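PDB 4YWF: AbyA5 from Verrucosispora maris, which catalyses acetate elimination in spirotetronate biosynthesis, acting as an esterase-like lyase built on the alpha/beta hydrolase fold. Local coordinates for residues V243-T248 against P309-M314; L222-A227 against W282-Q287; A131-L136 against A171-E176; R142-M147 against V197-V202. The protein carries 4 engineered substitutions. All blocks are in the same frame, centred on the assembly; numbering follows the deposited sequence.

Contact 1: residues V243-T248 against P309-M314; sequences VAAFFT and PADPAM. Engineered in segment 309-314: M314 (natural residue Leu).
The carboxylate of D311 lies against the turn V243-F246 and meets four successive backbone nitrogens. D311 OD2 accepts from V243 N at 3.2 Å and from F246 N at 3.1 Å. These two donors reach it from opposite faces of the carboxylate plane: the V243 N-H comes from almost directly above, 87° out of the plane, whereas the F246 N-H arrives on the syn side, 24° out of it. D311 OD1 takes A244 N at 2.8 Å, again from above the plane, and A245 N at 2.7 Å in a weak bond whose N-H...O angle is only 125°. With each oxygen gripped by two N-H groups, the rotation of the carboxylate should be well fixed. The turn leads from strand 233-239 into the weakly bonded helix 245-248, and D311 lies in helix 310-318, which follows strand 296-301. Since those strands are neighbours in the sheet of the alpha/beta hydrolase fold, the aspartate ties together the chain beyond two adjacent strands. So many N-H groups converging on D311 would be expected to favour a negative charge there. The side chains of V243 and D311 lie alongside one another and point opposite ways, V243 CG2 coming to 3.8 Å from D311 CB. A245 CB meets A310 CB at 4.0 Å. The engineered selenomethionine M314, its chain extended throughout, runs alongside the turn, M314 SE lying 3.6 Å from A244 CB and more loosely against V243 CG1. Beyond the contact, its side chain also touches P286 and L289 of helix 286-290.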
loop_
_atom_site.group_PDB
_atom_site.type_symbol
_atom_site.label_atom_id
_atom_site.label_comp_id
_atom_site.label_asym_id
_atom_site.label_seq_id
_atom_site.Cartn_x
_atom_site.Cartn_y
_atom_site.Cartn_z
ATOM N N VAL A 243 4.826 -9.573 -10.322
ATOM C CA VAL A 243 5.765 -10.678 -10.016
ATOM C C VAL A 243 6.951 -10.792 -11.009
ATOM O O VAL A 243 8.093 -10.562 -10.621
ATOM C CB VAL A 243 5.050 -12.010 -9.971
ATOM C CG1 VAL A 243 6.054 -13.088 -9.619
ATOM C CG2 VAL A 243 3.867 -11.942 -8.988
ATOM N N ALA A 244 6.667 -11.089 -12.273
ATOM C CA ALA A 244 7.735 -11.242 -13.258
ATOM C C ALA A 244 7.421 -10.626 -14.578
ATOM O O ALA A 244 8.210 -9.805 -15.124
ATOM C CB ALA A 244 8.053 -12.756 -13.453
ATOM N N ALA A 245 6.341 -11.138 -15.159
ATOM C CA ALA A 245 5.809 -10.621 -16.396
ATOM C C ALA A 245 5.573 -9.096 -16.436
ATOM O O ALA A 245 5.787 -8.464 -17.483
ATOM C CB ALA A 245 4.527 -11.315 -16.775
ATOM N N PHE A 246 5.104 -8.509 -15.331
ATOM C CA PHE A 246 4.986 -7.061 -15.289
ATOM C C PHE A 246 6.336 -6.363 -15.695
ATOM O O PHE A 246 6.347 -5.342 -16.350
ATOM C CB PHE A 246 4.528 -6.598 -13.902
ATOM C CG PHE A 246 4.354 -5.126 -13.805
ATOM C CD1 PHE A 246 3.248 -4.521 -14.306
ATOM C CD2 PHE A 246 5.369 -4.339 -13.286
ATOM C CE1 PHE A 246 3.116 -3.130 -14.286
ATOM C CE2 PHE A 246 5.262 -2.951 -13.248
ATOM C CZ PHE A 246 4.123 -2.347 -13.734
ATOM N N PHE A 247 7.450 -6.931 -15.278
ATOM C CA PHE A 247 8.715 -6.293 -15.367
ATOM C C PHE A 247 9.384 -6.621 -16.704
ATOM O O PHE A 247 10.281 -5.937 -17.093
ATOM C CB PHE A 247 9.592 -6.744 -14.222
ATOM C CG PHE A 247 9.073 -6.358 -12.884
ATOM C CD1 PHE A 247 9.210 -5.042 -12.437
ATOM C CD2 PHE A 247 8.447 -7.302 -12.043
ATOM C CE1 PHE A 247 8.743 -4.646 -11.193
ATOM C CE2 PHE A 247 7.966 -6.891 -10.813
ATOM C CZ PHE A 247 8.078 -5.570 -10.404
ATOM N N THR A 248 8.922 -7.655 -17.393
ATOM C CA THR A 248 9.618 -8.206 -18.580
ATOM C C THR A 248 8.766 -8.295 -19.828
ATOM O O THR A 248 9.295 -8.483 -20.913
ATOM C CB THR A 248 10.127 -9.667 -18.320
ATOM O OG1 THR A 248 8.995 -10.505 -18.166
ATOM C CG2 THR A 248 11.029 -9.750 -17.045
ATOM N N PRO A 309 -1.910 -11.656 -16.237
ATOM C CA PRO A 309 -2.441 -12.923 -15.635
ATOM C C PRO A 309 -1.319 -13.940 -15.364
ATOM O O PRO A 309 -1.379 -14.719 -14.437
ATOM C CB PRO A 309 -3.470 -13.452 -16.693
ATOM C CG PRO A 309 -3.443 -12.459 -17.831
ATOM C CD PRO A 309 -2.338 -11.451 -17.631
ATOM N N ALA A 310 -0.233 -13.822 -16.114
ATOM C CA ALA A 310 0.944 -14.664 -15.909
ATOM C C ALA A 310 1.584 -14.462 -14.537
ATOM O O ALA A 310 2.381 -15.279 -14.112
ATOM C CB ALA A 310 1.992 -14.388 -17.007
ATOM N N ASP A 311 1.315 -13.354 -13.860
ATOM C CA ASP A 311 2.018 -13.111 -12.596
ATOM C C ASP A 311 1.349 -13.948 -11.460
ATOM O O ASP A 311 2.011 -14.788 -10.868
ATOM C CB ASP A 311 2.162 -11.620 -12.374
ATOM C CG ASP A 311 3.359 -11.040 -13.072
ATOM O OD1 ASP A 311 4.294 -11.774 -13.491
ATOM O OD2 ASP A 311 3.439 -9.829 -13.141
ATOM N N PRO A 312 0.056 -13.807 -11.205
ATOM C CA PRO A 312 -0.477 -14.786 -10.243
ATOM C C PRO A 312 -0.358 -16.299 -10.605
ATOM O O PRO A 312 -0.245 -17.102 -9.701
ATOM C CB PRO A 312 -1.922 -14.410 -10.088
ATOM C CG PRO A 312 -2.244 -13.345 -11.070
ATOM C CD PRO A 312 -0.959 -12.878 -11.726
ATOM N N ALA A 313 -0.418 -16.635 -11.909
ATOM C CA ALA A 313 -0.172 -17.981 -12.459
ATOM C C ALA A 313 1.183 -18.488 -12.015
ATOM O O ALA A 313 1.321 -19.627 -11.630
ATOM C CB ALA A 313 -0.226 -17.975 -14.021
HETATM N N MSE A 314 2.169 -17.593 -12.062
HETATM C CA MSE A 314 3.517 -17.895 -11.654
HETATM C C MSE A 314 3.578 -18.157 -10.168
HETATM O O MSE A 314 4.295 -19.086 -9.711
HETATM C CB MSE A 314 4.479 -16.842 -12.147
HETATM C CG MSE A 314 5.866 -17.372 -11.859
HETATM SE SE MSE A 314 7.257 -16.027 -12.227
HETATM C CE MSE A 314 8.852 -16.910 -11.471
#

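Contact 2: residues L222-A227 against W282-Q287; sequences LALRAA and WALTPQ
One face of the R225 guanidinium is covered by L284, whose CD2 methyl stands 3.6 Å above the plane and over its centre, with CZ the nearest atom. At the edge of the same group lie two backbone carbonyls. R225 NH2 donates to W282 O at 2.8 Å and to A283 O at 3.1 Å; both bonds are weak, with N-H...O angles of 128° and 148°. The chain reaches this place by starting with CG opposite the nitrogen (chi1 158°) and then folding at chi2 and chi3, which carries the group across L284, the two side chains running in opposite directions. R225 belongs to helix 218-226, which follows strand 207-215 in the alpha/beta hydrolase fold, and its partners belong to the loop entering helix 286-290. That entry is a capping box: T285, at the N-cap, caps a backbone N with its side chain, while D288 OD2 accepts from T285 N. D288 also forms a salt bridge with R225 NH1, and W282 O has a second donor in H221 NE2. L284 uses its other methyl on the neighbouring residue, CD1 lying 3.8 Å from L224 CB, where the two leucines cross at about a right angle.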
loop_
_atom_site.group_PDB
_atom_site.type_symbol
_atom_site.label_atom_id
_atom_site.label_comp_id
_atom_site.label_asym_id
_atom_site.label_seq_id
_atom_site.Cartn_x
_atom_site.Cartn_y
_atom_site.Cartn_z
ATOM N N LEU A 222 7.570 -6.261 -2.983
ATOM C CA LEU A 222 8.667 -5.967 -2.096
ATOM C C LEU A 222 8.732 -6.941 -0.954
ATOM O O LEU A 222 9.864 -7.378 -0.527
ATOM C CB LEU A 222 8.558 -4.574 -1.530
ATOM C CG LEU A 222 8.735 -3.394 -2.519
ATOM C CD1 LEU A 222 8.577 -2.095 -1.714
ATOM C CD2 LEU A 222 10.097 -3.492 -3.248
ATOM N N ALA A 223 7.551 -7.287 -0.433
ATOM C CA ALA A 223 7.496 -8.269 0.629
ATOM C C ALA A 223 8.044 -9.607 0.135
ATOM O O ALA A 223 8.816 -10.297 0.855
ATOM C CB ALA A 223 6.061 -8.423 1.126
ATOM N N LEU A 224 7.598 -10.042 -1.038
ATOM C CA LEU A 224 8.040 -11.334 -1.538
ATOM C C LEU A 224 9.549 -11.382 -1.842
ATOM O O LEU A 224 10.191 -12.461 -1.681
ATOM C CB LEU A 224 7.289 -11.729 -2.803
ATOM C CG LEU A 224 5.822 -12.115 -2.708
ATOM C CD1 LEU A 224 5.173 -11.951 -4.072
ATOM C CD2 LEU A 224 5.664 -13.535 -2.139
ATOM N N ARG A 225 10.093 -10.251 -2.244
ATOM C CA ARG A 225 11.525 -10.091 -2.491
ATOM C C ARG A 225 12.258 -10.095 -1.156
ATOM O O ARG A 225 13.331 -10.697 -1.053
ATOM C CB ARG A 225 11.765 -8.762 -3.268
ATOM C CG ARG A 225 13.175 -8.193 -3.159
ATOM C CD ARG A 225 14.098 -8.970 -4.088
ATOM N NE ARG A 225 13.673 -8.838 -5.495
ATOM C CZ ARG A 225 13.866 -9.759 -6.459
ATOM N NH1 ARG A 225 14.455 -10.941 -6.191
ATOM N NH2 ARG A 225 13.443 -9.520 -7.693
ATOM N N ALA A 226 11.660 -9.518 -0.106
ATOM C CA ALA A 226 12.328 -9.462 1.212
ATOM C C ALA A 226 12.339 -10.801 1.905
ATOM O O ALA A 226 13.317 -11.129 2.585
ATOM C CB ALA A 226 11.678 -8.463 2.154
ATOM N N ALA A 227 11.226 -11.544 1.778
ATOM C CA ALA A 227 10.948 -12.651 2.652
ATOM C C ALA A 227 12.098 -13.650 2.774
ATOM O O ALA A 227 12.386 -14.100 3.890
ATOM C CB ALA A 227 9.691 -13.395 2.183
ATOM N N TRP A 282 13.999 -6.558 -11.850
ATOM C CA TRP A 282 13.277 -6.713 -10.576
ATOM C C TRP A 282 12.386 -7.933 -10.543
ATOM O O TRP A 282 11.786 -8.241 -9.496
ATOM C CB TRP A 282 12.430 -5.461 -10.317
ATOM C CG TRP A 282 13.225 -4.225 -10.079
ATOM C CD1 TRP A 282 14.628 -4.043 -10.224
ATOM C CD2 TRP A 282 12.702 -2.967 -9.671
ATOM N NE1 TRP A 282 14.955 -2.736 -9.898
ATOM C CE2 TRP A 282 13.801 -2.061 -9.556
ATOM C CE3 TRP A 282 11.418 -2.527 -9.331
ATOM C CZ2 TRP A 282 13.629 -0.738 -9.146
ATOM C CZ3 TRP A 282 11.246 -1.193 -8.932
ATOM C CH2 TRP A 282 12.334 -0.323 -8.849
ATOM N N ALA A 283 12.257 -8.627 -11.664
ATOM C CA ALA A 283 11.390 -9.790 -11.714
ATOM C C ALA A 283 11.757 -10.804 -10.628
ATOM O O ALA A 283 12.923 -11.044 -10.363
ATOM C CB ALA A 283 11.496 -10.449 -13.057
ATOM N N LEU A 284 10.750 -11.361 -9.978
ATOM C CA LEU A 284 10.907 -12.558 -9.170
ATOM C C LEU A 284 10.997 -13.825 -10.055
ATOM O O LEU A 284 10.080 -14.151 -10.857
ATOM C CB LEU A 284 9.768 -12.687 -8.166
ATOM C CG LEU A 284 9.622 -11.520 -7.178
ATOM C CD1 LEU A 284 8.273 -11.542 -6.520
ATOM C CD2 LEU A 284 10.714 -11.598 -6.127
ATOM N N THR A 285 12.107 -14.529 -9.886
ATOM C CA THR A 285 12.352 -15.805 -10.567
ATOM C C THR A 285 11.752 -17.050 -9.836
ATOM O O THR A 285 11.507 -17.027 -8.598
ATOM C CB THR A 285 13.871 -16.078 -10.672
ATOM O OG1 THR A 285 14.377 -16.341 -9.370
ATOM C CG2 THR A 285 14.606 -14.862 -11.254
ATOM N N PRO A 286 11.613 -18.177 -10.574
ATOM C CA PRO A 286 11.141 -19.425 -9.942
ATOM C C PRO A 286 11.870 -19.744 -8.640
ATOM O O PRO A 286 11.213 -20.097 -7.648
ATOM C CB PRO A 286 11.474 -20.496 -10.997
ATOM C CG PRO A 286 11.332 -19.752 -12.302
ATOM C CD PRO A 286 11.911 -18.376 -12.013
ATOM N N GLN A 287 13.190 -19.542 -8.615
ATOM C CA GLN A 287 13.994 -19.725 -7.367
ATOM C C GLN A 287 13.724 -18.694 -6.303
ATOM O O GLN A 287 13.758 -19.016 -5.128
ATOM C CB GLN A 287 15.499 -19.704 -7.619
#

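Contact 3: residues A131-L136 against A171-E176; sequences AWAAGL and AAVVTE
V173 presents a forked side chain to two alanines of the partner strand: CG1 lies 4.0 Å from A131 CB and CG2 lies 4.0 Å from A133 CB. The forked valine is thus the bump, and it lies in the shallow notch flanked by the A131 and A133 methyls, one branch against each. With CG1 anti to the nitrogen (chi1 178°), one branch is set beside A131 and the other beside A133. A131 CB also rests on T175 CB at 3.9 Å, and at the far end L136 CD2 reaches A171 CB at 4.1 Å. W132, A134, A172 and V174 occupy the reverse face of the sheet, where L162 of helix 162-167 touches all four and W132 leans away toward F107 and R119. The strand axes run 4.7 Å apart at 163°, an antiparallel pairing in which A133 and V173 form the non-hydrogen-bonded pair, flanked by the hydrogen-bonded pairs W132-V174 and A134-A172. This matches the alpha/beta hydrolase sheet, in which the second strand runs against its neighbours: strand 127-134 is antiparallel to both 118-124 and 171-174. G135, at a phi of 77°, then turns the chain out of the pairing. The W132-V174 bonds are nearly straight, V174 N meeting W132 O at 2.8 Å; those of A134-A172 are somewhat more bent, A172 N meeting A134 O at 2.9 Å. The hydroxyl of T175 is bonded to R130 O, just before the partner segment. In the two hydrogen-bonded pairs every inward-facing backbone N-H and carbonyl is matched across the seam, which implies that the polar backbone of this buried join is satisfied within the sheet.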
loop_
_atom_site.group_PDB
_atom_site.type_symbol
_atom_site.label_atom_id
_atom_site.label_comp_id
_atom_site.label_asym_id
_atom_site.label_seq_id
_atom_site.Cartn_x
_atom_site.Cartn_y
_atom_site.Cartn_z
ATOM N N ALA A 131 5.133 6.859 9.635
ATOM C CA ALA A 131 4.216 5.733 9.788
ATOM C C ALA A 131 3.243 6.063 10.894
ATOM O O ALA A 131 3.521 6.935 11.750
ATOM C CB ALA A 131 5.031 4.467 10.075
ATOM N N TRP A 132 2.099 5.407 10.889
ATOM C CA TRP A 132 1.134 5.510 11.972
ATOM C C TRP A 132 1.031 4.141 12.597
ATOM O O TRP A 132 1.068 3.151 11.873
ATOM C CB TRP A 132 -0.242 5.919 11.460
ATOM C CG TRP A 132 -0.294 7.282 10.949
ATOM C CD1 TRP A 132 -0.403 7.676 9.633
ATOM C CD2 TRP A 132 -0.241 8.486 11.731
ATOM N NE1 TRP A 132 -0.424 9.070 9.556
ATOM C CE2 TRP A 132 -0.324 9.581 10.829
ATOM C CE3 TRP A 132 -0.177 8.747 13.106
ATOM C CZ2 TRP A 132 -0.289 10.894 11.259
ATOM C CZ3 TRP A 132 -0.197 10.082 13.531
ATOM C CH2 TRP A 132 -0.258 11.120 12.615
ATOM N N ALA A 133 0.909 4.071 13.920
ATOM C CA ALA A 133 0.873 2.786 14.600
ATOM C C ALA A 133 -0.114 2.762 15.756
ATOM O O ALA A 133 -0.475 3.807 16.290
ATOM C CB ALA A 133 2.243 2.443 15.123
ATOM N N ALA A 134 -0.528 1.544 16.125
ATOM C CA ALA A 134 -1.380 1.364 17.301
ATOM C C ALA A 134 -1.099 0.021 17.846
ATOM O O ALA A 134 -0.496 -0.808 17.160
ATOM C CB ALA A 134 -2.848 1.486 16.980
ATOM N N GLY A 135 -1.494 -0.185 19.096
ATOM C CA GLY A 135 -1.301 -1.493 19.744
ATOM C C GLY A 135 0.131 -1.717 20.197
ATOM O O GLY A 135 0.491 -2.844 20.513
ATOM N N LEU A 136 0.953 -0.664 20.292
ATOM C CA LEU A 136 2.307 -0.813 20.800
ATOM C C LEU A 136 2.334 -0.950 22.332
ATOM O O LEU A 136 1.472 -0.420 22.998
ATOM C CB LEU A 136 3.193 0.407 20.427
ATOM C CG LEU A 136 3.288 0.796 18.960
ATOM C CD1 LEU A 136 4.211 1.973 18.720
ATOM C CD2 LEU A 136 3.756 -0.393 18.161
ATOM N N ALA A 171 0.331 -5.365 17.175
ATOM C CA ALA A 171 0.990 -4.106 16.965
ATOM C C ALA A 171 0.955 -3.776 15.455
ATOM O O ALA A 171 1.656 -4.370 14.659
ATOM C CB ALA A 171 2.398 -4.196 17.486
ATOM N N ALA A 172 0.113 -2.813 15.085
ATOM C CA ALA A 172 -0.230 -2.500 13.700
ATOM C C ALA A 172 0.513 -1.221 13.293
ATOM O O ALA A 172 0.521 -0.247 14.026
ATOM C CB ALA A 172 -1.752 -2.350 13.508
ATOM N N VAL A 173 1.209 -1.289 12.165
ATOM C CA VAL A 173 1.992 -0.173 11.673
ATOM C C VAL A 173 1.693 0.041 10.198
ATOM O O VAL A 173 1.946 -0.856 9.347
ATOM C CB VAL A 173 3.464 -0.449 11.767
ATOM C CG1 VAL A 173 4.235 0.723 11.191
ATOM C CG2 VAL A 173 3.872 -0.720 13.211
ATOM N N VAL A 174 1.192 1.210 9.862
ATOM C CA VAL A 174 0.717 1.478 8.513
ATOM C C VAL A 174 1.686 2.540 7.950
ATOM O O VAL A 174 1.941 3.608 8.564
ATOM C CB VAL A 174 -0.720 2.025 8.499
ATOM C CG1 VAL A 174 -1.070 2.551 7.109
ATOM C CG2 VAL A 174 -1.732 0.935 8.921
ATOM N N THR A 175 2.275 2.223 6.842
ATOM C CA THR A 175 3.104 3.202 6.155
ATOM C C THR A 175 2.763 3.203 4.655
ATOM O O THR A 175 1.650 2.746 4.258
ATOM C CB THR A 175 4.582 2.915 6.485
ATOM O OG1 THR A 175 5.440 3.952 5.964
ATOM C CG2 THR A 175 4.954 1.549 5.958
ATOM N N GLU A 176 3.710 3.658 3.831
ATOM C CA GLU A 176 3.466 3.893 2.412
ATOM C C GLU A 176 4.789 3.667 1.666
ATOM O O GLU A 176 5.856 3.636 2.278
ATOM C CB GLU A 176 2.936 5.330 2.161
ATOM C CG GLU A 176 3.823 6.374 2.863
ATOM C CD GLU A 176 3.064 7.647 3.222
ATOM O OE1 GLU A 176 1.938 7.759 2.752
ATOM O OE2 GLU A 176 3.620 8.524 3.950
#

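Contact 4: residues R142-M147 against V197-V202; sequences RPVLLM and VLLDAV
L198 leads the helix onto the strand, laying its CB 4.0 Å from L146 CD2, with CD1 of the same leucine at 4.1 Å from that methyl. The L146 methyl thus reaches the base of the L198 side chain. Next comes L199, which spans two strand residues. Its CD2 lies among the atoms of V144, 3.7 Å from CG1 and 3.8 Å from CG2, so that this methyl is held against the fork of the valine; its CG touches L146 CD1 at 4.1 Å. The L199 torsion that sets CG anti to the carbonyl carbon (chi1 -70°) brings CD2 to V144 while CG stays beside L146 CD1, and the side chain crosses both partners obliquely. The strand and helix axes stand 10.4 Å apart at 137°, about the usual spacing of a helix on a sheet, with one layer of side chains from each meeting between them. In the alpha/beta hydrolase fold this helix belongs to a beta-alpha-beta crossover: helix 194-201 connects strand 171-174 to strand 207-215, and strand 143-148 lies between those two in the sheet. V144 and L146 point to the helix, whereas L145 and M147 point to the reverse face, where M147, a selenomethionine, packs on V174 and W158. Further along, V202 adds a looser touch, its CG2 4.5 Å from V144 CG2, and it also packs on L120 of strand 118-124. No hydrogen bond joins the two segments, but L199 O accepts one from T208 OG1 at the start of strand 207-215.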
loop_
_atom_site.group_PDB
_atom_site.type_symbol
_atom_site.label_atom_id
_atom_site.label_comp_id
_atom_site.label_asym_id
_atom_site.label_seq_id
_atom_site.Cartn_x
_atom_site.Cartn_y
_atom_site.Cartn_z
ATOM N N ARG A 142 3.156 -8.005 21.527
ATOM C CA ARG A 142 2.192 -8.379 20.450
ATOM C C ARG A 142 2.805 -8.566 19.050
ATOM O O ARG A 142 3.635 -7.807 18.637
ATOM C CB ARG A 142 1.111 -7.309 20.301
ATOM C CG ARG A 142 0.268 -7.117 21.505
ATOM C CD ARG A 142 0.032 -5.642 21.809
ATOM N NE ARG A 142 -1.041 -5.073 21.015
ATOM C CZ ARG A 142 -2.327 -5.312 21.203
ATOM N NH1 ARG A 142 -2.716 -6.113 22.193
ATOM N NH2 ARG A 142 -3.232 -4.721 20.413
ATOM N N PRO A 143 2.324 -9.565 18.293
ATOM C CA PRO A 143 2.747 -9.692 16.896
ATOM C C PRO A 143 2.540 -8.448 16.080
ATOM O O PRO A 143 1.594 -7.723 16.323
ATOM C CB PRO A 143 1.839 -10.785 16.341
ATOM C CG PRO A 143 0.682 -10.864 17.287
ATOM C CD PRO A 143 1.230 -10.487 18.642
ATOM N N VAL A 144 3.408 -8.234 15.104
ATOM C CA VAL A 144 3.361 -7.037 14.266
ATOM C C VAL A 144 2.481 -7.254 13.002
ATOM O O VAL A 144 2.620 -8.267 12.310
ATOM C CB VAL A 144 4.788 -6.595 13.822
ATOM C CG1 VAL A 144 4.702 -5.376 12.959
ATOM C CG2 VAL A 144 5.637 -6.186 14.998
ATOM N N LEU A 145 1.573 -6.330 12.721
ATOM C CA LEU A 145 0.964 -6.279 11.397
ATOM C C LEU A 145 1.485 -5.075 10.636
ATOM O O LEU A 145 1.220 -3.913 11.005
ATOM C CB LEU A 145 -0.547 -6.316 11.435
ATOM C CG LEU A 145 -1.278 -6.269 10.097
ATOM C CD1 LEU A 145 -1.054 -7.437 9.162
ATOM C CD2 LEU A 145 -2.738 -6.249 10.456
ATOM N N LEU A 146 2.320 -5.356 9.627
ATOM C CA LEU A 146 2.809 -4.293 8.810
ATOM C C LEU A 146 1.866 -4.055 7.596
ATOM O O LEU A 146 1.587 -4.965 6.844
ATOM C CB LEU A 146 4.225 -4.587 8.340
ATOM C CG LEU A 146 5.373 -4.629 9.336
ATOM C CD1 LEU A 146 6.649 -4.832 8.605
ATOM C CD2 LEU A 146 5.530 -3.381 10.201
HETATM N N MSE A 147 1.420 -2.826 7.381
HETATM C CA MSE A 147 0.489 -2.547 6.278
HETATM C C MSE A 147 0.983 -1.517 5.373
HETATM O O MSE A 147 1.308 -0.393 5.831
HETATM C CB MSE A 147 -0.836 -2.114 6.842
HETATM C CG MSE A 147 -1.871 -2.053 5.715
HETATM SE SE MSE A 147 -3.694 -2.313 6.422
HETATM C CE MSE A 147 -4.757 -2.370 4.744
ATOM N N VAL A 197 13.342 -2.376 8.553
ATOM C CA VAL A 197 13.564 -1.086 9.187
ATOM C C VAL A 197 12.369 -0.581 10.018
ATOM O O VAL A 197 12.585 0.065 11.037
ATOM C CB VAL A 197 14.004 -0.081 8.139
ATOM C CG1 VAL A 197 13.909 1.350 8.666
ATOM C CG2 VAL A 197 15.426 -0.451 7.680
ATOM N N LEU A 198 11.146 -0.963 9.660
ATOM C CA LEU A 198 9.985 -0.656 10.466
ATOM C C LEU A 198 9.969 -1.518 11.692
ATOM O O LEU A 198 9.649 -1.060 12.786
ATOM C CB LEU A 198 8.669 -0.898 9.665
ATOM C CG LEU A 198 8.437 0.023 8.495
ATOM C CD1 LEU A 198 7.317 -0.640 7.666
ATOM C CD2 LEU A 198 8.117 1.462 8.887
ATOM N N LEU A 199 10.317 -2.789 11.519
ATOM C CA LEU A 199 10.338 -3.665 12.660
ATOM C C LEU A 199 11.436 -3.209 13.691
ATOM O O LEU A 199 11.179 -3.214 14.891
ATOM C CB LEU A 199 10.596 -5.060 12.175
ATOM C CG LEU A 199 9.474 -5.754 11.389
ATOM C CD1 LEU A 199 10.072 -7.034 10.752
ATOM C CD2 LEU A 199 8.284 -6.018 12.291
ATOM N N ASP A 200 12.618 -2.842 13.194
ATOM C CA ASP A 200 13.717 -2.249 14.053
ATOM C C ASP A 200 13.233 -1.114 14.915
ATOM O O ASP A 200 13.558 -1.057 16.082
ATOM C CB ASP A 200 14.906 -1.751 13.201
ATOM C CG ASP A 200 15.688 -2.881 12.562
ATOM O OD1 ASP A 200 15.534 -4.064 12.971
ATOM O OD2 ASP A 200 16.431 -2.609 11.594
ATOM N N ALA A 201 12.416 -0.232 14.362
ATOM C CA ALA A 201 11.920 0.895 15.089
ATOM C C ALA A 201 10.900 0.586 16.177
ATOM O O ALA A 201 10.706 1.395 17.081
ATOM C CB ALA A 201 11.358 1.913 14.095
ATOM N N VAL A 202 10.264 -0.583 16.153
ATOM C CA VAL A 202 9.273 -0.939 17.174
ATOM C C VAL A 202 9.646 -2.206 17.945
ATOM O O VAL A 202 8.805 -2.790 18.622
ATOM C CB VAL A 202 7.850 -1.154 16.559
ATOM C CG1 VAL A 202 7.330 0.145 15.924
ATOM C CG2 VAL A 202 7.831 -2.292 15.513
#

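How the contacts relate
From the N terminus, segments 131-136 and 142-147 come first, then 171-176 and 197-202, so contacts 3 and 4 cross: contact 3 closes its loop over strand 143-148 before contact 4 closes over strand 171-174. They touch directly, as strands 171-174 and 143-148 are sheet neighbours bonded through A171 to P143 and L145. Farther along, contacts 2 and 1 cross in the same manner, 222-227 and 243-248 finding their partners in 282-287 and 309-314; a probable backbone bond joins V243 to L284. The two crossed pairs stand in series, with centres 20 to 30 Å apart, binding different portions of one sheet and its helices.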